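Local coordinates for protein secretin XcpQ (Pseudomonas aeruginosa, PDB 4E9J) that forms the outer-membrane channel of the type II secretion system, through which folded exoproteins such as elastase LasB leave the cell, and is represented here by its periplasmic N-terminal domains, at residues A[186-191]-A[212-217]. Sequence-based numbering, arbitrary orientation.
Sequences GWVMDA and VIADAR
V188 spreads its two methyls over residues 214-216, one against A214 and D215, the other against A216. The contact lies in N2, a small periplasmic domain of the secretin in which helices 188-201 and 227-240 pack on an antiparallel three-stranded sheet, consistent with the KH-like fold of secretin N1 and N2 domains; here the first turn of helix 188-201 meets 211-215, one of the sheet's two outer strands within the chain. CG2 of V188, anti to its backbone N, lies 4.0 Å from CB of A214 and 3.9 Å from the backbone N of D215. CG1 of V188, set between backbone N and carbonyl carbon (chi1 60°), approaches CA of A216 at 3.8 Å; this same methyl also lies above one face of the indole of W187, the N-cap residue, offset toward its rim. M189 bends at chi2 and chi3 (-47° and -70°), which brings its thioether in toward the strand. Apolar packing joins the segments, while N219 fastens the helix start, its OD1 accepting from V188 N and its ND2 donating to G186 O. The side chain of D215 leaves the backbone away from the helix, and its OD2 forms a salt bridge with R220. The A214 methyl is shared by both helix residues, with SD of M189 also 4.0 Å from its CB.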
ATOM      1  N   GLY A 186       7.039 -15.305  20.238  1.00 31.41           N
ATOM      2  CA  GLY A 186       7.382 -14.125  21.005  1.00 30.25           C
ATOM      3  C   GLY A 186       6.460 -12.949  20.785  1.00 30.50           C
ATOM      4  O   GLY A 186       5.680 -12.911  19.825  1.00 30.81           O
ATOM      5  N   TRP A 187       6.456 -12.074  21.787  1.00 24.83           N
ATOM      6  CA  TRP A 187       5.739 -10.817  21.772  1.00 24.87           C
ATOM      7  C   TRP A 187       6.709  -9.793  21.155  1.00 27.97           C
ATOM      8  O   TRP A 187       7.817  -9.666  21.632  1.00 25.78           O
ATOM      9  CB  TRP A 187       5.359 -10.407  23.189  1.00 24.54           C
ATOM     10  CG  TRP A 187       4.958  -8.975  23.322  1.00 24.93           C
ATOM     11  CD1 TRP A 187       5.469  -8.067  24.192  1.00 27.70           C
ATOM     12  CD2 TRP A 187       3.836  -8.353  22.708  1.00 25.22           C
ATOM     13  NE1 TRP A 187       4.731  -6.918  24.161  1.00 27.09           N
ATOM     14  CE2 TRP A 187       3.767  -7.037  23.200  1.00 29.09           C
ATOM     15  CE3 TRP A 187       2.901  -8.764  21.746  1.00 27.18           C
ATOM     16  CZ2 TRP A 187       2.767  -6.146  22.809  1.00 29.19           C
ATOM     17  CZ3 TRP A 187       1.948  -7.863  21.319  1.00 29.26           C
ATOM     18  CH2 TRP A 187       1.881  -6.573  21.853  1.00 30.17           C
ATOM     19  N   VAL A 188       6.298  -9.142  20.059  1.00 26.83           N
ATOM     20  CA  VAL A 188       7.065  -8.145  19.284  1.00 27.66           C
ATOM     21  C   VAL A 188       7.911  -7.114  20.043  1.00 31.90           C
ATOM     22  O   VAL A 188       9.056  -6.889  19.688  1.00 30.54           O
ATOM     23  CB  VAL A 188       6.123  -7.464  18.236  1.00 30.90           C
ATOM     24  CG1 VAL A 188       4.941  -6.740  18.903  1.00 31.65           C
ATOM     25  CG2 VAL A 188       6.888  -6.528  17.337  1.00 30.55           C
ATOM     26  N   MET A 189       7.354  -6.500  21.071  1.00 29.61           N
ATOM     27  CA  MET A 189       7.996  -5.442  21.854  1.00 27.64           C
ATOM     28  C   MET A 189       9.090  -6.003  22.737  1.00 30.97           C
ATOM     29  O   MET A 189      10.100  -5.328  22.943  1.00 28.32           O
ATOM     30  CB  MET A 189       6.972  -4.660  22.689  1.00 29.40           C
ATOM     31  CG  MET A 189       5.813  -4.077  21.889  1.00 30.97           C
ATOM     32  SD  MET A 189       6.289  -3.200  20.364  1.00 33.97           S
ATOM     33  CE  MET A 189       7.071  -1.775  21.057  1.00 31.01           C
ATOM     34  N   ASP A 190       8.946  -7.242  23.208  1.00 29.23           N
ATOM     35  CA  ASP A 190       9.997  -7.856  24.009  1.00 30.28           C
ATOM     36  C   ASP A 190      11.184  -8.159  23.123  1.00 32.64           C
ATOM     37  O   ASP A 190      12.312  -7.881  23.508  1.00 28.61           O
ATOM     38  CB  ASP A 190       9.536  -9.173  24.645  1.00 32.52           C
ATOM     39  CG  ASP A 190       8.575  -9.025  25.786  1.00 43.59           C
ATOM     40  OD1 ASP A 190       8.478  -7.910  26.337  1.00 45.94           O
ATOM     41  OD2 ASP A 190       7.899 -10.017  26.109  1.00 46.94           O
ATOM     42  N   ALA A 191      10.927  -8.769  21.948  1.00 30.65           N
ATOM     43  CA  ALA A 191      12.012  -9.127  21.031  1.00 31.18           C
ATOM     44  C   ALA A 191      12.801  -7.888  20.624  1.00 32.36           C
ATOM     45  O   ALA A 191      14.025  -7.916  20.653  1.00 31.32           O
ATOM     46  CB  ALA A 191      11.443  -9.808  19.791  1.00 32.23           C
ATOM     47  N   VAL A 212      16.512  -2.405  14.417  1.00 29.28           N
ATOM     48  CA  VAL A 212      15.214  -3.117  14.485  1.00 28.99           C
ATOM     49  C   VAL A 212      14.107  -2.107  14.458  1.00 29.81           C
ATOM     50  O   VAL A 212      14.224  -1.127  15.178  1.00 30.82           O
ATOM     51  CB  VAL A 212      15.039  -3.918  15.824  1.00 35.30           C
ATOM     52  CG1 VAL A 212      13.766  -4.765  15.795  1.00 35.77           C
ATOM     53  CG2 VAL A 212      16.214  -4.804  16.138  1.00 36.49           C
ATOM     54  N   ILE A 213      12.999  -2.374  13.730  1.00 25.61           N
ATOM     55  CA  ILE A 213      11.765  -1.599  13.775  1.00 24.81           C
ATOM     56  C   ILE A 213      10.677  -2.632  14.130  1.00 29.20           C
ATOM     57  O   ILE A 213      10.484  -3.612  13.395  1.00 26.73           O
ATOM     58  CB  ILE A 213      11.422  -0.857  12.461  1.00 27.69           C
ATOM     59  CG1 ILE A 213      12.419   0.327  12.249  1.00 29.63           C
ATOM     60  CG2 ILE A 213       9.968  -0.367  12.471  1.00 27.42           C
ATOM     61  CD1 ILE A 213      12.363   1.000  10.881  1.00 32.39           C
ATOM     62  N   ALA A 214       9.978  -2.379  15.243  1.00 25.38           N
ATOM     63  CA  ALA A 214       8.886  -3.221  15.685  1.00 24.46           C
ATOM     64  C   ALA A 214       7.644  -2.902  14.828  1.00 27.62           C
ATOM     65  O   ALA A 214       7.407  -1.746  14.539  1.00 29.03           O
ATOM     66  CB  ALA A 214       8.611  -2.931  17.153  1.00 24.55           C
ATOM     67  N   ASP A 215       6.881  -3.895  14.394  1.00 26.29           N
ATOM     68  CA  ASP A 215       5.618  -3.682  13.671  1.00 25.74           C
ATOM     69  C   ASP A 215       4.601  -4.517  14.393  1.00 26.82           C
ATOM     70  O   ASP A 215       4.373  -5.686  14.072  1.00 22.44           O
ATOM     71  CB  ASP A 215       5.749  -4.026  12.185  1.00 27.23           C
ATOM     72  CG  ASP A 215       4.488  -3.862  11.354  1.00 42.14           C
ATOM     73  OD1 ASP A 215       3.489  -3.330  11.884  1.00 41.10           O
ATOM     74  OD2 ASP A 215       4.528  -4.184  10.148  1.00 46.93           O
ATOM     75  N   ALA A 216       4.035  -3.917  15.412  1.00 26.84           N
ATOM     76  CA  ALA A 216       3.123  -4.601  16.275  1.00 26.74           C
ATOM     77  C   ALA A 216       1.891  -5.104  15.579  1.00 28.34           C
ATOM     78  O   ALA A 216       1.525  -6.255  15.816  1.00 26.02           O
ATOM     79  CB  ALA A 216       2.759  -3.710  17.461  1.00 27.65           C
ATOM     80  N   ARG A 217       1.253  -4.300  14.696  1.00 27.46           N
ATOM     81  CA  ARG A 217       0.004  -4.723  14.046  1.00 28.57           C
ATOM     82  C   ARG A 217       0.028  -6.149  13.562  1.00 32.87           C
ATOM     83  O   ARG A 217      -0.984  -6.822  13.656  1.00 33.22           O
ATOM     84  CB  ARG A 217      -0.454  -3.778  12.914  1.00 29.19           C
TER